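Local structure of L-lysine 6-monooxygenase involved in desferrioxamine biosynthesis (Erwinia amylovora CFBP1430, 5O8P) at residues Asp250-Leu255 with Glu262-Gln267; Lys268-Gly273 with His389-Pro394; Asn383-Thr388 with Cys400-Val405. The protein is an FAD-dependent cadaverine monooxygenase that probably uses NADPH to N-hydroxylate its diamine substrate on the way to the siderophore desferrioxamine. One frame throughout, in Å; residues are numbered along the deposited sequence.

Contact 1 of 3, residues Asp250-Leu255 with Glu262-Gln267; sequences DYFHSL and ELNASQ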
loop_
_atom_site.group_PDB
_atom_site.type_symbol
_atom_site.label_atom_id
_atom_site.label_comp_id
_atom_site.label_asym_id
_atom_site.label_seq_id
_atom_site.Cartn_x
_atom_site.Cartn_y
_atom_site.Cartn_z
ATOM N N ASP B 250 -29.801 -11.236 9.856
ATOM C CA ASP B 250 -31.119 -11.867 9.686
ATOM C C ASP B 250 -30.950 -13.319 9.273
ATOM O O ASP B 250 -31.613 -14.207 9.804
ATOM C CB ASP B 250 -31.966 -11.145 8.626
ATOM C CG ASP B 250 -32.250 -9.684 8.972
ATOM O OD1 ASP B 250 -32.304 -9.337 10.173
ATOM O OD2 ASP B 250 -32.433 -8.875 8.038
ATOM N N TYR B 251 -30.055 -13.544 8.315
ATOM C CA TYR B 251 -29.767 -14.888 7.810
ATOM C C TYR B 251 -29.257 -15.773 8.939
ATOM O O TYR B 251 -29.808 -16.856 9.163
ATOM C CB TYR B 251 -28.765 -14.825 6.639
ATOM C CG TYR B 251 -28.042 -16.115 6.323
ATOM C CD1 TYR B 251 -28.690 -17.139 5.644
ATOM C CD2 TYR B 251 -26.703 -16.306 6.691
ATOM C CE1 TYR B 251 -28.040 -18.328 5.348
ATOM C CE2 TYR B 251 -26.042 -17.493 6.404
ATOM C CZ TYR B 251 -26.720 -18.505 5.740
ATOM O OH TYR B 251 -26.088 -19.687 5.433
ATOM N N PHE B 252 -28.252 -15.283 9.668
ATOM C CA PHE B 252 -27.638 -16.037 10.759
ATOM C C PHE B 252 -28.621 -16.422 11.865
ATOM O O PHE B 252 -28.523 -17.517 12.432
ATOM C CB PHE B 252 -26.463 -15.253 11.357
ATOM C CG PHE B 252 -25.668 -16.039 12.367
ATOM C CD1 PHE B 252 -24.637 -16.886 11.981
ATOM C CD2 PHE B 252 -26.025 -15.996 13.711
ATOM C CE1 PHE B 252 -23.958 -17.631 12.926
ATOM C CE2 PHE B 252 -25.349 -16.747 14.656
ATOM C CZ PHE B 252 -24.319 -17.572 14.263
ATOM N N HIS B 253 -29.569 -15.531 12.149
ATOM C CA HIS B 253 -30.435 -15.659 13.316
ATOM C C HIS B 253 -31.569 -16.642 13.018
ATOM O O HIS B 253 -32.245 -17.059 13.946
ATOM C CB HIS B 253 -30.997 -14.268 13.713
ATOM C CG HIS B 253 -31.759 -14.256 15.000
ATOM N ND1 HIS B 253 -33.106 -14.546 15.072
ATOM C CD2 HIS B 253 -31.367 -13.979 16.263
ATOM C CE1 HIS B 253 -33.509 -14.449 16.324
ATOM N NE2 HIS B 253 -32.473 -14.105 17.068
ATOM N N SER B 254 -31.768 -16.994 11.735
ATOM C CA SER B 254 -32.827 -17.914 11.314
ATOM C C SER B 254 -32.319 -19.350 11.185
ATOM O O SER B 254 -33.119 -20.269 10.984
ATOM C CB SER B 254 -33.399 -17.454 9.974
ATOM O OG SER B 254 -32.436 -17.606 8.936
ATOM N N LEU B 255 -30.995 -19.526 11.314
ATOM C CA LEU B 255 -30.349 -20.831 11.279
ATOM C C LEU B 255 -30.536 -21.566 12.616
ATOM O O LEU B 255 -30.295 -20.947 13.649
ATOM C CB LEU B 255 -28.850 -20.679 11.073
ATOM C CG LEU B 255 -28.368 -20.090 9.749
ATOM C CD1 LEU B 255 -26.867 -19.852 9.790
ATOM C CD2 LEU B 255 -28.722 -21.013 8.596
ATOM N N GLU B 262 -22.055 -24.086 15.843
ATOM C CA GLU B 262 -20.998 -24.625 14.969
ATOM C C GLU B 262 -20.414 -23.552 14.035
ATOM O O GLU B 262 -19.209 -23.581 13.751
ATOM C CB GLU B 262 -21.463 -25.870 14.179
ATOM C CG GLU B 262 -20.930 -25.959 12.757
ATOM C CD GLU B 262 -21.462 -27.130 11.963
ATOM O OE1 GLU B 262 -22.335 -27.899 12.444
ATOM O OE2 GLU B 262 -20.986 -27.255 10.821
ATOM N N LEU B 263 -21.252 -22.624 13.558
ATOM C CA LEU B 263 -20.763 -21.472 12.784
ATOM C C LEU B 263 -19.831 -20.557 13.590
ATOM O O LEU B 263 -18.863 -20.068 13.069
ATOM C CB LEU B 263 -21.915 -20.631 12.199
ATOM C CG LEU B 263 -22.297 -20.947 10.750
ATOM C CD1 LEU B 263 -21.159 -20.555 9.811
ATOM C CD2 LEU B 263 -22.681 -22.401 10.536
ATOM N N ASN B 264 -20.147 -20.313 14.852
ATOM C CA ASN B 264 -19.346 -19.385 15.674
ATOM C C ASN B 264 -17.944 -19.920 16.018
ATOM O O ASN B 264 -17.021 -19.136 16.173
ATOM C CB ASN B 264 -20.127 -18.936 16.920
ATOM C CG ASN B 264 -21.219 -17.909 16.586
ATOM O OD1 ASN B 264 -21.083 -17.083 15.659
ATOM N ND2 ASN B 264 -22.322 -17.968 17.330
ATOM N N ALA B 265 -17.798 -21.240 16.125
ATOM C CA ALA B 265 -16.496 -21.888 16.263
ATOM C C ALA B 265 -15.677 -22.007 14.960
ATOM O O ALA B 265 -14.445 -22.017 15.026
ATOM C CB ALA B 265 -16.621 -23.247 16.952
ATOM N N SER B 266 -16.332 -22.098 13.801
ATOM C CA SER B 266 -15.632 -22.157 12.504
ATOM C C SER B 266 -15.388 -20.793 11.824
ATOM O O SER B 266 -14.791 -20.741 10.748
ATOM C CB SER B 266 -16.374 -23.113 11.546
ATOM O OG SER B 266 -17.472 -22.492 10.890
ATOM N N GLN B 267 -15.901 -19.713 12.413
ATOM C CA GLN B 267 -15.833 -18.365 11.808
ATOM C C GLN B 267 -14.983 -17.457 12.695
ATOM O O GLN B 267 -15.218 -16.249 12.770
ATOM C CB GLN B 267 -17.238 -17.741 11.607
ATOM C CG GLN B 267 -18.066 -18.308 10.465
ATOM C CD GLN B 267 -19.400 -17.608 10.283
ATOM O OE1 GLN B 267 -19.968 -17.033 11.220
ATOM N NE2 GLN B 267 -19.932 -17.693 9.076
#

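Contact 2 of 3, residues Lys268-Gly273 with His389-Pro394; sequences KNLYKG and HGFVTP. With FAD (flavin-adenine dinucleotide), chain C.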
loop_
_atom_site.group_PDB
_atom_site.type_symbol
_atom_site.label_atom_id
_atom_site.label_comp_id
_atom_site.label_asym_id
_atom_site.label_seq_id
_atom_site.Cartn_x
_atom_site.Cartn_y
_atom_site.Cartn_z
ATOM N N LYS B 268 -13.940 -18.014 13.305
ATOM C CA LYS B 268 -13.040 -17.223 14.148
ATOM C C LYS B 268 -12.105 -16.297 13.334
ATOM O O LYS B 268 -11.680 -15.276 13.865
ATOM C CB LYS B 268 -12.246 -18.140 15.084
ATOM C CG LYS B 268 -13.148 -18.872 16.066
ATOM C CD LYS B 268 -12.363 -19.833 16.938
ATOM C CE LYS B 268 -13.195 -20.374 18.086
ATOM N NZ LYS B 268 -12.324 -20.841 19.198
ATOM N N ASN B 269 -11.804 -16.632 12.072
ATOM C CA ASN B 269 -11.109 -15.661 11.184
ATOM C C ASN B 269 -11.901 -14.358 10.938
ATOM O O ASN B 269 -11.302 -13.329 10.631
ATOM C CB ASN B 269 -10.529 -16.262 9.870
ATOM C CG ASN B 269 -11.484 -17.177 9.132
ATOM O OD1 ASN B 269 -12.653 -17.320 9.481
ATOM N ND2 ASN B 269 -10.969 -17.822 8.097
ATOM N N LEU B 270 -13.227 -14.397 11.099
ATOM C CA LEU B 270 -14.073 -13.223 10.877
ATOM C C LEU B 270 -14.099 -12.218 12.045
ATOM O O LEU B 270 -14.428 -11.047 11.835
ATOM C CB LEU B 270 -15.509 -13.648 10.512
ATOM C CG LEU B 270 -15.774 -14.535 9.273
ATOM C CD1 LEU B 270 -17.244 -14.469 8.878
ATOM C CD2 LEU B 270 -14.865 -14.195 8.097
ATOM N N TYR B 271 -13.773 -12.663 13.260
ATOM C CA TYR B 271 -13.765 -11.765 14.447
ATOM C C TYR B 271 -12.590 -11.919 15.439
ATOM O O TYR B 271 -12.156 -10.919 16.012
ATOM C CB TYR B 271 -15.122 -11.782 15.188
ATOM C CG TYR B 271 -15.510 -13.070 15.919
ATOM C CD1 TYR B 271 -15.717 -14.265 15.218
ATOM C CD2 TYR B 271 -15.748 -13.073 17.305
ATOM C CE1 TYR B 271 -16.091 -15.426 15.868
ATOM C CE2 TYR B 271 -16.135 -14.237 17.969
ATOM C CZ TYR B 271 -16.308 -15.408 17.242
ATOM O OH TYR B 271 -16.688 -16.576 17.864
ATOM N N LYS B 272 -12.069 -13.138 15.621
ATOM C CA LYS B 272 -10.975 -13.413 16.577
ATOM C C LYS B 272 -9.565 -13.469 15.923
ATOM O O LYS B 272 -8.627 -13.986 16.499
ATOM C CB LYS B 272 -11.312 -14.706 17.356
ATOM C CG LYS B 272 -12.331 -14.509 18.479
ATOM C CD LYS B 272 -13.113 -15.784 18.828
ATOM C CE LYS B 272 -12.257 -17.032 19.100
ATOM N NZ LYS B 272 -11.295 -16.933 20.240
ATOM N N GLY B 273 -9.407 -12.901 14.728
ATOM C CA GLY B 273 -8.123 -12.933 14.011
ATOM C C GLY B 273 -7.162 -11.823 14.381
ATOM O O GLY B 273 -7.536 -10.869 15.056
ATOM N N HIS B 389 -26.765 -14.008 17.213
ATOM C CA HIS B 389 -26.596 -12.994 16.156
ATOM C C HIS B 389 -25.250 -13.055 15.428
ATOM O O HIS B 389 -25.019 -12.275 14.504
ATOM C CB HIS B 389 -26.796 -11.595 16.744
ATOM C CG HIS B 389 -28.214 -11.300 17.097
ATOM N ND1 HIS B 389 -28.938 -10.311 16.464
ATOM C CD2 HIS B 389 -29.046 -11.864 18.003
ATOM C CE1 HIS B 389 -30.157 -10.270 16.976
ATOM N NE2 HIS B 389 -30.253 -11.206 17.903
ATOM N N GLY B 390 -24.368 -13.951 15.857
ATOM C CA GLY B 390 -23.181 -14.324 15.092
ATOM C C GLY B 390 -21.959 -13.486 15.389
ATOM O O GLY B 390 -21.953 -12.681 16.316
ATOM N N PHE B 391 -20.934 -13.660 14.550
ATOM C CA PHE B 391 -19.613 -13.017 14.721
ATOM C C PHE B 391 -19.593 -11.469 14.753
ATOM O O PHE B 391 -18.542 -10.882 15.056
ATOM C CB PHE B 391 -18.685 -13.505 13.602
ATOM C CG PHE B 391 -18.823 -12.726 12.322
ATOM C CD1 PHE B 391 -19.802 -13.037 11.380
ATOM C CD2 PHE B 391 -18.009 -11.620 12.103
ATOM C CE1 PHE B 391 -19.924 -12.290 10.224
ATOM C CE2 PHE B 391 -18.132 -10.861 10.957
ATOM C CZ PHE B 391 -19.080 -11.204 10.013
ATOM N N VAL B 392 -20.715 -10.812 14.426
ATOM C CA VAL B 392 -20.735 -9.340 14.305
ATOM C C VAL B 392 -20.951 -8.604 15.625
ATOM O O VAL B 392 -20.937 -7.368 15.647
ATOM C CB VAL B 392 -21.815 -8.849 13.321
ATOM C CG1 VAL B 392 -21.570 -9.426 11.934
ATOM C CG2 VAL B 392 -23.201 -9.193 13.844
ATOM N N THR B 393 -21.115 -9.352 16.725
ATOM C CA THR B 393 -21.605 -8.832 18.003
ATOM C C THR B 393 -20.599 -7.894 18.735
ATOM O O THR B 393 -20.989 -6.795 19.123
ATOM C CB THR B 393 -22.088 -10.020 18.896
ATOM O OG1 THR B 393 -23.199 -10.698 18.289
ATOM C CG2 THR B 393 -22.501 -9.598 20.250
ATOM N N PRO B 394 -19.310 -8.294 18.894
ATOM C CA PRO B 394 -18.334 -7.373 19.503
ATOM C C PRO B 394 -17.840 -6.207 18.615
ATOM O O PRO B 394 -17.025 -5.408 19.074
ATOM C CB PRO B 394 -17.145 -8.292 19.861
ATOM C CG PRO B 394 -17.467 -9.662 19.360
ATOM C CD PRO B 394 -18.667 -9.558 18.484
HETATM P PA FAD C . -17.110 -2.828 28.441
HETATM O O1A FAD C . -15.805 -2.056 28.498
HETATM O O2A FAD C . -17.139 -4.267 28.898
HETATM O O5B FAD C . -18.159 -1.955 29.306
HETATM C C5B FAD C . -18.866 -2.484 30.422
HETATM C C4B FAD C . -19.020 -1.484 31.562
HETATM O O4B FAD C . -20.081 -1.914 32.429
HETATM C C3B FAD C . -17.770 -1.386 32.429
HETATM O O3B FAD C . -17.461 -0.001 32.640
HETATM C C2B FAD C . -18.129 -2.139 33.709
HETATM O O2B FAD C . -17.488 -1.637 34.886
HETATM C C1B FAD C . -19.629 -1.930 33.790
HETATM N N9A FAD C . -20.382 -2.889 34.645
HETATM C C8A FAD C . -20.351 -4.238 34.637
HETATM N N7A FAD C . -21.198 -4.737 35.580
HETATM C C5A FAD C . -21.786 -3.695 36.205
HETATM C C6A FAD C . -22.778 -3.490 37.297
HETATM N N6A FAD C . -23.339 -4.543 37.940
HETATM N N1A FAD C . -23.111 -2.215 37.630
HETATM C C2A FAD C . -22.567 -1.147 37.008
HETATM N N3A FAD C . -21.659 -1.262 36.020
HETATM C C4A FAD C . -21.241 -2.480 35.581
HETATM N N1 FAD C . -13.778 -4.079 18.818
HETATM C C2 FAD C . -13.728 -3.337 17.680
HETATM O O2 FAD C . -14.735 -3.330 16.937
HETATM N N3 FAD C . -12.642 -2.609 17.339
HETATM C C4 FAD C . -11.535 -2.580 18.103
HETATM O O4 FAD C . -10.544 -1.905 17.763
HETATM C C4X FAD C . -11.509 -3.365 19.363
HETATM N N5 FAD C . -10.430 -3.375 20.176
HETATM C C5X FAD C . -10.438 -4.105 21.317
HETATM C C6 FAD C . -9.296 -4.079 22.114
HETATM C C7 FAD C . -9.230 -4.802 23.303
HETATM C C7M FAD C . -7.981 -4.761 24.148
HETATM C C8 FAD C . -10.408 -5.616 23.721
HETATM C C8M FAD C . -10.362 -6.408 25.001
HETATM C C9 FAD C . -11.555 -5.652 22.927
HETATM C C9A FAD C . -11.636 -4.925 21.725
HETATM N N10 FAD C . -12.796 -4.925 20.877
HETATM C C10 FAD C . -12.736 -4.148 19.687
HETATM C "C1'" FAD C . -14.042 -5.684 21.173
HETATM C "C2'" FAD C . -15.104 -4.826 21.899
HETATM O "O2'" FAD C . -15.246 -3.545 21.251
HETATM C "C3'" FAD C . -14.817 -4.615 23.398
HETATM O "O3'" FAD C . -14.780 -5.877 24.084
HETATM C "C4'" FAD C . -15.844 -3.713 24.095
HETATM O "O4'" FAD C . -15.237 -3.088 25.231
HETATM C "C5'" FAD C . -17.084 -4.473 24.558
HETATM O "O5'" FAD C . -18.170 -3.555 24.693
HETATM P P FAD C . -18.893 -3.351 26.107
HETATM O O1P FAD C . -19.944 -2.272 25.943
HETATM O O2P FAD C . -19.297 -4.741 26.510
HETATM O O3P FAD C . -17.605 -2.737 26.892
#

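Contact 3 of 3, residues Asn383-Thr388 with Cys400-Val405; sequences NAELHT and CYRNSV. With FAD (flavin-adenine dinucleotide), chain C.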
loop_
_atom_site.group_PDB
_atom_site.type_symbol
_atom_site.label_atom_id
_atom_site.label_comp_id
_atom_site.label_asym_id
_atom_site.label_seq_id
_atom_site.Cartn_x
_atom_site.Cartn_y
_atom_site.Cartn_z
ATOM N N ASN B 383 -24.013 -6.888 23.134
ATOM C CA ASN B 383 -22.823 -7.739 23.221
ATOM C C ASN B 383 -22.962 -8.925 24.211
ATOM O O ASN B 383 -22.021 -9.231 24.944
ATOM C CB ASN B 383 -21.601 -6.858 23.580
ATOM C CG ASN B 383 -20.242 -7.514 23.289
ATOM O OD1 ASN B 383 -20.037 -8.213 22.284
ATOM N ND2 ASN B 383 -19.283 -7.252 24.183
ATOM N N ALA B 384 -24.106 -9.591 24.240
ATOM C CA ALA B 384 -24.186 -10.941 24.858
ATOM C C ALA B 384 -25.011 -11.904 23.985
ATOM O O ALA B 384 -25.627 -12.857 24.480
ATOM C CB ALA B 384 -24.739 -10.849 26.276
ATOM N N GLU B 385 -25.021 -11.624 22.683
ATOM C CA GLU B 385 -25.851 -12.328 21.708
ATOM C C GLU B 385 -25.004 -12.949 20.584
ATOM O O GLU B 385 -25.549 -13.258 19.527
ATOM C CB GLU B 385 -26.944 -11.379 21.150
ATOM C CG GLU B 385 -26.490 -10.262 20.189
ATOM C CD GLU B 385 -25.951 -9.004 20.841
ATOM O OE1 GLU B 385 -25.607 -9.043 22.029
ATOM O OE2 GLU B 385 -25.838 -7.983 20.141
ATOM N N LEU B 386 -23.702 -13.152 20.822
ATOM C CA LEU B 386 -22.801 -13.841 19.868
ATOM C C LEU B 386 -23.337 -15.221 19.417
ATOM O O LEU B 386 -23.193 -15.626 18.260
ATOM C CB LEU B 386 -21.403 -14.006 20.504
ATOM C CG LEU B 386 -20.240 -14.738 19.805
ATOM C CD1 LEU B 386 -20.066 -14.344 18.343
ATOM C CD2 LEU B 386 -18.941 -14.494 20.563
ATOM N N HIS B 387 -23.965 -15.929 20.345
ATOM C CA HIS B 387 -24.510 -17.270 20.089
ATOM C C HIS B 387 -25.771 -17.293 19.216
ATOM O O HIS B 387 -26.115 -18.334 18.681
ATOM C CB HIS B 387 -24.707 -18.033 21.417
ATOM C CG HIS B 387 -25.768 -17.466 22.305
ATOM N ND1 HIS B 387 -25.550 -16.389 23.148
ATOM C CD2 HIS B 387 -27.012 -17.910 22.581
ATOM C CE1 HIS B 387 -26.650 -16.144 23.838
ATOM N NE2 HIS B 387 -27.549 -17.054 23.517
ATOM N N THR B 388 -26.457 -16.163 19.089
ATOM C CA THR B 388 -27.697 -16.042 18.288
ATOM C C THR B 388 -27.676 -14.985 17.159
ATOM O O THR B 388 -28.525 -15.053 16.272
ATOM C CB THR B 388 -28.878 -15.647 19.201
ATOM O OG1 THR B 388 -28.539 -14.437 19.902
ATOM C CG2 THR B 388 -29.235 -16.741 20.191
ATOM N N CYS B 400 -23.866 1.196 16.198
ATOM C CA CYS B 400 -24.954 2.089 15.757
ATOM C C CYS B 400 -26.152 1.339 15.160
ATOM O O CYS B 400 -27.285 1.750 15.392
ATOM C CB CYS B 400 -24.463 3.115 14.754
ATOM S SG CYS B 400 -23.572 4.477 15.495
ATOM N N TYR B 401 -25.909 0.257 14.404
ATOM C CA TYR B 401 -27.012 -0.563 13.900
ATOM C C TYR B 401 -27.857 -1.051 15.084
ATOM O O TYR B 401 -29.064 -0.784 15.139
ATOM C CB TYR B 401 -26.547 -1.767 13.036
ATOM C CG TYR B 401 -27.699 -2.693 12.672
ATOM C CD1 TYR B 401 -28.643 -2.316 11.717
ATOM C CD2 TYR B 401 -27.884 -3.917 13.325
ATOM C CE1 TYR B 401 -29.740 -3.121 11.432
ATOM C CE2 TYR B 401 -28.959 -4.747 13.018
ATOM C CZ TYR B 401 -29.887 -4.336 12.063
ATOM O OH TYR B 401 -30.982 -5.099 11.724
ATOM N N ARG B 402 -27.211 -1.734 16.030
ATOM C CA ARG B 402 -27.926 -2.322 17.170
ATOM C C ARG B 402 -28.630 -1.234 18.010
ATOM O O ARG B 402 -29.826 -1.345 18.310
ATOM C CB ARG B 402 -26.986 -3.174 18.042
ATOM C CG ARG B 402 -27.695 -4.069 19.059
ATOM C CD ARG B 402 -26.771 -4.907 19.925
ATOM N NE ARG B 402 -25.523 -4.204 20.233
ATOM C CZ ARG B 402 -24.287 -4.655 20.019
ATOM N NH1 ARG B 402 -24.049 -5.883 19.561
ATOM N NH2 ARG B 402 -23.257 -3.873 20.327
ATOM N N ASN B 403 -27.902 -0.170 18.332
ATOM C CA ASN B 403 -28.478 0.965 19.052
ATOM C C ASN B 403 -29.696 1.566 18.336
ATOM O O ASN B 403 -30.685 1.938 18.982
ATOM C CB ASN B 403 -27.411 2.050 19.306
ATOM C CG ASN B 403 -26.409 1.652 20.381
ATOM O OD1 ASN B 403 -26.761 0.991 21.352
ATOM N ND2 ASN B 403 -25.158 2.061 20.211
ATOM N N SER B 404 -29.638 1.630 17.008
ATOM C CA SER B 404 -30.762 2.135 16.221
ATOM C C SER B 404 -32.013 1.268 16.287
ATOM O O SER B 404 -33.121 1.825 16.210
ATOM C CB SER B 404 -30.359 2.349 14.765
ATOM O OG SER B 404 -29.456 3.428 14.675
ATOM N N VAL B 405 -31.854 -0.056 16.420
ATOM C CA VAL B 405 -33.037 -0.947 16.532
ATOM C C VAL B 405 -33.531 -0.974 17.981
ATOM O O VAL B 405 -34.722 -1.172 18.231
ATOM C CB VAL B 405 -32.861 -2.400 15.934
ATOM C CG1 VAL B 405 -31.777 -2.472 14.857
ATOM C CG2 VAL B 405 -32.612 -3.460 16.993
HETATM P PA FAD C . -17.110 -2.828 28.441
HETATM O O1A FAD C . -15.805 -2.056 28.498
HETATM O O2A FAD C . -17.139 -4.267 28.898
HETATM O O5B FAD C . -18.159 -1.955 29.306
HETATM C C5B FAD C . -18.866 -2.484 30.422
HETATM C C4B FAD C . -19.020 -1.484 31.562
HETATM O O4B FAD C . -20.081 -1.914 32.429
HETATM C C3B FAD C . -17.770 -1.386 32.429
HETATM O O3B FAD C . -17.461 -0.001 32.640
HETATM C C2B FAD C . -18.129 -2.139 33.709
HETATM O O2B FAD C . -17.488 -1.637 34.886
HETATM C C1B FAD C . -19.629 -1.930 33.790
HETATM N N9A FAD C . -20.382 -2.889 34.645
HETATM C C8A FAD C . -20.351 -4.238 34.637
HETATM N N7A FAD C . -21.198 -4.737 35.580
HETATM C C5A FAD C . -21.786 -3.695 36.205
HETATM C C6A FAD C . -22.778 -3.490 37.297
HETATM N N6A FAD C . -23.339 -4.543 37.940
HETATM N N1A FAD C . -23.111 -2.215 37.630
HETATM C C2A FAD C . -22.567 -1.147 37.008
HETATM N N3A FAD C . -21.659 -1.262 36.020
HETATM C C4A FAD C . -21.241 -2.480 35.581
HETATM N N1 FAD C . -13.778 -4.079 18.818
HETATM C C2 FAD C . -13.728 -3.337 17.680
HETATM O O2 FAD C . -14.735 -3.330 16.937
HETATM N N3 FAD C . -12.642 -2.609 17.339
HETATM C C4 FAD C . -11.535 -2.580 18.103
HETATM O O4 FAD C . -10.544 -1.905 17.763
HETATM C C4X FAD C . -11.509 -3.365 19.363
HETATM N N5 FAD C . -10.430 -3.375 20.176
HETATM C C5X FAD C . -10.438 -4.105 21.317
HETATM C C6 FAD C . -9.296 -4.079 22.114
HETATM C C7 FAD C . -9.230 -4.802 23.303
HETATM C C7M FAD C . -7.981 -4.761 24.148
HETATM C C8 FAD C . -10.408 -5.616 23.721
HETATM C C8M FAD C . -10.362 -6.408 25.001
HETATM C C9 FAD C . -11.555 -5.652 22.927
HETATM C C9A FAD C . -11.636 -4.925 21.725
HETATM N N10 FAD C . -12.796 -4.925 20.877
HETATM C C10 FAD C . -12.736 -4.148 19.687
HETATM C "C1'" FAD C . -14.042 -5.684 21.173
HETATM C "C2'" FAD C . -15.104 -4.826 21.899
HETATM O "O2'" FAD C . -15.246 -3.545 21.251
HETATM C "C3'" FAD C . -14.817 -4.615 23.398
HETATM O "O3'" FAD C . -14.780 -5.877 24.084
HETATM C "C4'" FAD C . -15.844 -3.713 24.095
HETATM O "O4'" FAD C . -15.237 -3.088 25.231
HETATM C "C5'" FAD C . -17.084 -4.473 24.558
HETATM O "O5'" FAD C . -18.170 -3.555 24.693
HETATM P P FAD C . -18.893 -3.351 26.107
HETATM O O1P FAD C . -19.944 -2.272 25.943
HETATM O O2P FAD C . -19.297 -4.741 26.510
HETATM O O3P FAD C . -17.605 -2.737 26.892
#

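Contact 1 of 3, residues Asp250-Leu255 with Glu262-Gln267
The ring of F252 and the side-chain amide of N264 are the flat groups that meet here. Their planes are 33° apart, neither stacked nor perpendicular. The motif is a pair of consecutive helices, 246-253 and 257-266, joined by a short turn. F252 comes from the first helix and reaches across to the second. CZ of F252 carries most of the meeting with N264. It lies 3.6 Å from OD1 of N264 and 3.7 Å from ND2 of N264, and OD1 approaches the ring obliquely. L263 takes the ring edge, where its CB lies close to the plane, 3.7 Å from CE1 of F252. OE1 of Q267 comes in obliquely, 4.4 Å from CE1 of F252. The ring of W248, one turn earlier in the first helix, also meets F252.

CG of F252 is anti to the backbone N (chi1 -173°), which carries the ring out toward L263. The backbones stay well apart: CA of F252 and CA of L263 are 9.0 Å from each other. No hydrogen bond crosses between 250-255 and 262-267, so this junction rests on packing about one phenyl ring.

The amide of N264 has a polar partner outside the two segments: its ND2 makes a weak hydrogen bond to L386 O. Y251 turns to the second subunit, where its OH bonds E324 and Q322 of that neighbouring copy. Within 250-255, OG of S254 bonds O of Y251 over 2.7 Å, at a C=O...OG angle of 131° and tilted from the carbonyl plane.

Contact 2 of 3, residues Lys268-Gly273 with His389-Pro394
A type I beta turn, G390 to T393, forms one half of this contact. It follows the short helix 386-389 and leads to P394, a residue of the FAD pocket. The loop opposite, 268-273, holds Y271 and K272, which are NADP(+)-binding residues although that cofactor is absent from this chain. G390 leaves the helix with positive phi. The turn is braced from within: OG1 of T393 donates to O of G390 over 3.1 Å, lying in the carbonyl plane.

Most of the packing falls on F391. L270 covers one face of its ring. CD1 of L270 sits 3.8 Å from the ring centroid and 15° off the normal, a CH-pi contact, while CB of L270 is 3.6 Å from CD2 of F391. The opposite face is covered by CG1 of V392, next along the turn. W248 meets the F391 ring edge-to-face.

Y271 comes to the backbone end of F391. Its CG sits between the backbone N and the carbonyl carbon (chi1 69°), which lays the tyrosine ring against the turn. CD1 of Y271 is 3.5 Å from CB of F391, and CA of F391 lies over one ring face. CG of K272 covers the other face. CG of P394 approaches the same ring obliquely, 4.3 Å from CD2 of Y271.

The polar ends are tied elsewhere. OH of Y271 is hydrogen-bonded to N264 O, which fixes the far end of its ring. O of P394 accepts a weak bond from O2' of FAD, 3.4 Å away. The contact thus brings a loop of the NADP(+) site against one that touches the flavin cofactor, by apolar packing, with no hydrogen bond between them.

Contact 3 of 3, residues Asn383-Thr388 with Cys400-Val405
The side chain of E385 folds sharply at chi2 (-83°) to bring its carboxylate up to R402. R402 runs out straight from its helix, then bends at chi3 (35°), which swings NH1 round to meet the acid. NH1 of R402 donates to OE2 of E385 over 2.8 Å, and the two form a salt bridge. The guanidinium meets this oxygen on the syn side, somewhat out of the carboxylate plane. The two planes stand 82° apart, and NH1 alone bonds OE2, which is tilted from the guanidinium plane. N of N383 lies over one guanidinium face, 3.7 Å from NH1 of R402.

E385 is the N-cap residue of helix 386-389, and R402 belongs to helix 399-410. The bridge ties this helix start to the longer helix in a buried place, where both groups probably keep their charge. NH1 of R402 also bonds T393 O, its NE bonds Q382 OE1, and the ring of F19 makes a cation-pi contact with R402. The other carboxylate oxygen, OE1 of E385, takes the backbone N of A384 nearly end-on at 2.7 Å. Just before it, the amide of N383 reaches the FAD: ND2 of N383 lies 3.4 Å from O2P of FAD, a weak hydrogen bond to the cofactor's diphosphate.

Overall arrangement
The three contacts form one continuous cluster, with centres 10 Å (1 and 2), 12 Å (2 and 3) and 14 Å (1 and 3) apart. Contact 1 closes first along the chain, on helices 246-253 and 257-266 and the residues just after them. Contacts 2 and 3 then interleave: 268-273, 383-388, 389-394 and 400-405 alternate between them. The short helix 386-389 is common ground, since 383-388 runs directly into 389-394. Contacts 2 and 3 both touch FAD. Contacts 1 and 2 both reach the second subunit, and contact 3 reaches the third. The cluster therefore joins the cofactor site, a loop of the NADP(+) site and the subunit boundaries of the tetramer.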